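Local coordinates for protein clan CA, family C40, NlpC/P60 superfamily cysteine peptidase (Trichomonas vaginalis, PDB 6BIO) that probably acts as a cysteine peptidase of the NlpC/P60 family, a laterally acquired peptidoglycan hydrolase directed against bacteria, at residues A[197-211]-A[266-278]. Numbering follows the deposited sequence.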
# COMPACT_ATOMS: atom_id res chain seq x y z
N MET A 197 -1.84 6.89 0.08
CA MET A 197 -2.64 8.07 -0.20
C MET A 197 -3.35 8.43 1.08
O MET A 197 -3.51 7.59 1.97
CB MET A 197 -3.63 7.94 -1.33
CG MET A 197 -4.68 6.92 -1.10
SD MET A 197 -6.04 6.87 -2.37
CE MET A 197 -5.12 6.45 -3.80
N HIS A 198 -3.81 9.68 1.16
CA HIS A 198 -4.55 10.15 2.32
C HIS A 198 -5.92 9.52 2.37
O HIS A 198 -6.36 8.81 1.45
CB HIS A 198 -4.60 11.68 2.31
CG HIS A 198 -3.31 12.31 2.73
ND1 HIS A 198 -2.88 12.34 4.04
CD2 HIS A 198 -2.30 12.86 1.99
CE1 HIS A 198 -1.70 12.91 4.10
NE2 HIS A 198 -1.32 13.24 2.88
N ARG A 199 -6.60 9.74 3.48
CA ARG A 199 -7.80 8.98 3.81
C ARG A 199 -9.08 9.52 3.20
O ARG A 199 -9.99 8.71 2.93
CB ARG A 199 -7.93 8.88 5.33
CG ARG A 199 -9.18 8.22 5.86
CD ARG A 199 -9.34 6.78 5.38
NE ARG A 199 -10.53 6.13 5.93
CZ ARG A 199 -11.74 6.25 5.43
NH1 ARG A 199 -11.98 7.11 4.45
NH2 ARG A 199 -12.72 5.58 5.99
N THR A 200 -9.22 10.82 3.02
CA THR A 200 -10.50 11.40 2.60
C THR A 200 -10.42 11.87 1.14
O THR A 200 -9.35 12.26 0.64
CB THR A 200 -10.92 12.53 3.55
OG1 THR A 200 -9.95 13.56 3.54
CG2 THR A 200 -11.06 12.02 4.95
N ALA A 201 -11.59 11.89 0.50
CA ALA A 201 -11.64 12.18 -0.92
C ALA A 201 -11.10 13.57 -1.21
O ALA A 201 -10.44 13.77 -2.21
CB ALA A 201 -13.07 12.07 -1.45
N ASP A 202 -11.42 14.55 -0.35
CA ASP A 202 -10.98 15.91 -0.62
C ASP A 202 -9.47 16.11 -0.52
O ASP A 202 -8.95 17.10 -1.01
CB ASP A 202 -11.70 16.90 0.28
CG ASP A 202 -11.51 16.64 1.77
OD1 ASP A 202 -11.00 15.60 2.19
OD2 ASP A 202 -11.98 17.47 2.57
N VAL A 203 -8.75 15.19 0.10
CA VAL A 203 -7.31 15.21 0.13
C VAL A 203 -6.71 14.32 -0.94
O VAL A 203 -5.70 14.67 -1.55
CB VAL A 203 -6.79 14.88 1.55
CG1 VAL A 203 -5.28 14.97 1.58
CG2 VAL A 203 -7.37 15.88 2.52
N GLN A 204 -7.35 13.18 -1.20
CA GLN A 204 -6.93 12.34 -2.32
C GLN A 204 -6.93 13.13 -3.61
O GLN A 204 -6.09 12.92 -4.48
CB GLN A 204 -7.86 11.14 -2.42
CG GLN A 204 -7.70 10.19 -1.24
CD GLN A 204 -8.75 9.09 -1.19
OE1 GLN A 204 -9.67 9.05 -2.01
NE2 GLN A 204 -8.61 8.20 -0.25
N ASP A 205 -7.86 14.08 -3.72
CA ASP A 205 -8.00 14.99 -4.86
C ASP A 205 -6.78 15.86 -5.10
O ASP A 205 -6.69 16.47 -6.17
CB ASP A 205 -9.20 15.91 -4.57
CG ASP A 205 -9.50 16.90 -5.70
OD1 ASP A 205 -9.92 16.44 -6.79
OD2 ASP A 205 -9.39 18.12 -5.40
N LEU A 206 -5.90 16.00 -4.11
CA LEU A 206 -4.83 17.01 -4.13
C LEU A 206 -3.47 16.43 -4.41
O LEU A 206 -2.48 17.18 -4.45
CB LEU A 206 -4.79 17.77 -2.79
CG LEU A 206 -6.08 18.45 -2.36
CD1 LEU A 206 -5.87 19.10 -1.03
CD2 LEU A 206 -6.53 19.49 -3.40
N HIS A 207 -3.38 15.10 -4.56
CA HIS A 207 -2.08 14.43 -4.73
C HIS A 207 -2.19 13.39 -5.82
O HIS A 207 -3.26 13.12 -6.34
CB HIS A 207 -1.59 13.83 -3.40
CG HIS A 207 -1.55 14.83 -2.29
ND1 HIS A 207 -0.52 15.75 -2.15
CD2 HIS A 207 -2.43 15.11 -1.30
CE1 HIS A 207 -0.77 16.53 -1.12
NE2 HIS A 207 -1.92 16.16 -0.58
N GLY A 208 -1.07 12.74 -6.10
CA GLY A 208 -0.96 11.86 -7.24
C GLY A 208 -0.76 12.65 -8.52
O GLY A 208 -1.00 13.85 -8.59
N GLN A 209 -0.38 11.95 -9.57
CA GLN A 209 -0.14 12.60 -10.84
C GLN A 209 -1.49 13.00 -11.43
O GLN A 209 -2.42 12.20 -11.53
CB GLN A 209 0.58 11.63 -11.78
CG GLN A 209 0.84 12.13 -13.21
CD GLN A 209 1.31 11.00 -14.12
OE1 GLN A 209 1.62 9.89 -13.66
NE2 GLN A 209 1.34 11.26 -15.42
N LEU A 210 -1.60 14.24 -11.88
CA LEU A 210 -2.85 14.75 -12.43
C LEU A 210 -3.01 14.31 -13.88
O LEU A 210 -2.14 14.58 -14.71
CB LEU A 210 -2.85 16.27 -12.34
CG LEU A 210 -4.11 17.00 -12.77
CD1 LEU A 210 -5.27 16.59 -11.90
CD2 LEU A 210 -3.93 18.52 -12.70
N ILE A 211 -4.10 13.62 -14.18
CA ILE A 211 -4.42 13.17 -15.53
C ILE A 211 -5.46 14.15 -16.06
O ILE A 211 -6.64 14.07 -15.72
CB ILE A 211 -4.93 11.72 -15.55
CG1 ILE A 211 -3.98 10.76 -14.80
CG2 ILE A 211 -5.13 11.27 -17.01
CD1 ILE A 211 -2.59 10.69 -15.39
N PRO A 266 -23.87 10.94 -12.72
CA PRO A 266 -24.38 12.31 -12.92
C PRO A 266 -23.81 13.34 -11.97
O PRO A 266 -24.55 14.20 -11.50
CB PRO A 266 -25.88 12.13 -12.70
CG PRO A 266 -25.91 11.10 -11.66
CD PRO A 266 -24.87 10.11 -12.03
N TYR A 267 -22.52 13.27 -11.65
CA TYR A 267 -21.89 14.27 -10.81
C TYR A 267 -20.58 14.70 -11.43
O TYR A 267 -19.92 13.90 -12.10
CB TYR A 267 -21.61 13.70 -9.42
CG TYR A 267 -22.85 13.27 -8.71
CD1 TYR A 267 -23.65 14.19 -8.06
CD2 TYR A 267 -23.24 11.94 -8.69
CE1 TYR A 267 -24.78 13.80 -7.40
CE2 TYR A 267 -24.40 11.56 -8.07
CZ TYR A 267 -25.16 12.50 -7.43
OH TYR A 267 -26.30 12.10 -6.78
N PRO A 268 -20.18 15.95 -11.24
CA PRO A 268 -18.97 16.43 -11.91
C PRO A 268 -17.70 15.86 -11.32
O PRO A 268 -17.55 15.75 -10.10
CB PRO A 268 -19.02 17.93 -11.68
CG PRO A 268 -19.86 18.07 -10.47
CD PRO A 268 -20.90 17.04 -10.57
N VAL A 269 -16.78 15.53 -12.21
CA VAL A 269 -15.43 15.16 -11.82
C VAL A 269 -14.69 16.39 -11.32
O VAL A 269 -14.80 17.48 -11.90
CB VAL A 269 -14.69 14.60 -13.04
CG1 VAL A 269 -13.22 14.41 -12.70
CG2 VAL A 269 -15.30 13.28 -13.47
N SER A 270 -13.88 16.20 -10.28
CA SER A 270 -12.92 17.22 -9.83
C SER A 270 -11.57 16.95 -10.48
O SER A 270 -11.14 17.71 -11.33
CB SER A 270 -12.82 17.22 -8.31
OG SER A 270 -11.82 18.09 -7.90
N THR A 271 -10.89 15.87 -10.09
CA THR A 271 -9.65 15.49 -10.76
C THR A 271 -9.58 13.98 -10.94
O THR A 271 -10.27 13.20 -10.27
CB THR A 271 -8.35 15.99 -10.04
OG1 THR A 271 -8.17 15.33 -8.80
CG2 THR A 271 -8.33 17.51 -9.86
N ILE A 272 -8.73 13.59 -11.88
CA ILE A 272 -8.29 12.21 -12.09
C ILE A 272 -6.84 12.15 -11.64
O ILE A 272 -6.00 12.93 -12.11
CB ILE A 272 -8.43 11.80 -13.57
CG1 ILE A 272 -9.89 11.98 -14.04
CG2 ILE A 272 -7.94 10.36 -13.74
CD1 ILE A 272 -10.03 11.90 -15.54
N ARG A 273 -6.54 11.22 -10.72
CA ARG A 273 -5.24 11.17 -10.09
C ARG A 273 -4.65 9.77 -10.20
O ARG A 273 -5.34 8.77 -9.94
CB ARG A 273 -5.32 11.54 -8.61
CG ARG A 273 -5.75 12.96 -8.32
CD ARG A 273 -4.79 13.96 -8.85
NE ARG A 273 -5.10 15.31 -8.39
CZ ARG A 273 -4.22 16.30 -8.29
NH1 ARG A 273 -2.94 16.09 -8.56
NH2 ARG A 273 -4.63 17.50 -7.88
N ARG A 274 -3.37 9.72 -10.56
CA ARG A 274 -2.65 8.47 -10.79
C ARG A 274 -1.59 8.33 -9.70
O ARG A 274 -0.59 9.07 -9.67
CB ARG A 274 -2.02 8.49 -12.18
CG ARG A 274 -1.18 7.25 -12.47
CD ARG A 274 -0.84 7.12 -13.95
NE ARG A 274 -2.08 7.08 -14.74
CZ ARG A 274 -2.17 7.32 -16.04
NH1 ARG A 274 -1.09 7.57 -16.77
NH2 ARG A 274 -3.37 7.29 -16.62
N TYR A 275 -1.83 7.41 -8.77
CA TYR A 275 -0.95 7.18 -7.65
C TYR A 275 0.04 6.06 -7.90
O TYR A 275 0.95 5.86 -7.09
CB TYR A 275 -1.76 6.89 -6.39
CG TYR A 275 -2.33 8.12 -5.73
CD1 TYR A 275 -3.52 8.69 -6.15
CD2 TYR A 275 -1.68 8.70 -4.66
CE1 TYR A 275 -4.03 9.82 -5.51
CE2 TYR A 275 -2.19 9.83 -4.02
CZ TYR A 275 -3.36 10.38 -4.46
OH TYR A 275 -3.88 11.44 -3.75
N TRP A 276 -0.12 5.30 -8.98
CA TRP A 276 0.82 4.27 -9.37
C TRP A 276 1.84 4.85 -10.34
O TRP A 276 1.57 5.82 -11.05
CB TRP A 276 0.08 3.09 -10.01
CG TRP A 276 -0.80 3.42 -11.19
CD1 TRP A 276 -2.09 3.87 -11.18
CD2 TRP A 276 -0.42 3.33 -12.56
NE1 TRP A 276 -2.54 4.03 -12.46
CE2 TRP A 276 -1.53 3.70 -13.33
CE3 TRP A 276 0.75 2.94 -13.21
CZ2 TRP A 276 -1.51 3.70 -14.71
CZ3 TRP A 276 0.77 2.96 -14.57
CH2 TRP A 276 -0.34 3.34 -15.31
N THR A 277 3.04 4.27 -10.32
CA THR A 277 4.13 4.82 -11.13
C THR A 277 4.85 3.77 -11.94
O THR A 277 5.73 4.13 -12.73
CB THR A 277 5.18 5.53 -10.27
OG1 THR A 277 5.87 4.56 -9.49
CG2 THR A 277 4.58 6.55 -9.36
N LYS A 278 4.56 2.51 -11.74
CA LYS A 278 5.26 1.43 -12.41
C LYS A 278 4.29 0.27 -12.47
O LYS A 278 3.24 0.32 -11.77
CB LYS A 278 6.51 1.04 -11.61
CG LYS A 278 6.14 0.46 -10.25
CD LYS A 278 7.27 0.58 -9.24
CE LYS A 278 6.82 0.05 -7.88
NZ LYS A 278 7.96 0.01 -6.89
OXT LYS A 278 4.57 -0.72 -13.17
O HOH W 1 -3.20 11.52 -0.97
O HOH W 2 2.26 8.53 -11.17
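Tyr275 lies between Met197 and Gly208, with its hydroxyl among backbone carbonyls of the type I turn from Gln204 to His207. Its OH donates to Gln204 O at 2.8 Å, in the carbonyl plane and on a lone pair, and accepts a hydrogen bond from a water, which in turn accepts one from His198 N. Gly208 CA sits 3.9 Å from the ring centroid over one face; glycine suits the place because a CB would point into the ring, and its positive phi favours glycine too. Over the other face, Met197 bends at chi3 (63°) to lay its CE on the ring in a CH-pi contact, with SD farther above.

Arg273 serves the turn and the residue after it. A bend at chi2 (-63°) folds the chain back alongside residues 205-208: NH1 donates to Gly208 O at 3.0 Å, whereas NE and NH2 reach Asp205 O through weak, strongly bent bonds. NE also has a better-directed bond to Thr271 OG1. Leu210 CD1 covers one guanidinium face, and the Leu206-His207 backbone lies over the other. A long, multivalent donor suits a bend with several carbonyls close together.

Asp205 gathers hydroxyls at OD1. Ser270 OG donates to Asp205 OD1 at 2.8 Å, from the syn side but well out of the carboxylate plane, and Thr271 OG1 stands 2.9 Å from the same oxygen; Thr224 of strand 222-225 supplies a further bond.

Beyond the turn, Gln209 and Arg274 form an antiparallel hydrogen-bonded pair, each N donating to the other's O, and Ile211 N continues the ladder to Ile272 O at 2.9 Å, almost straight at 177°. Ile211 CD1 lies over one face of the Arg274 guanidinium, whose charge is met by Asp221. Short strand 209-210 thus forms an edge of the six-stranded antiparallel sheet, beside C-terminal strand 269-274, in the papain-like alpha/beta fold of NlpC/P60 peptidases.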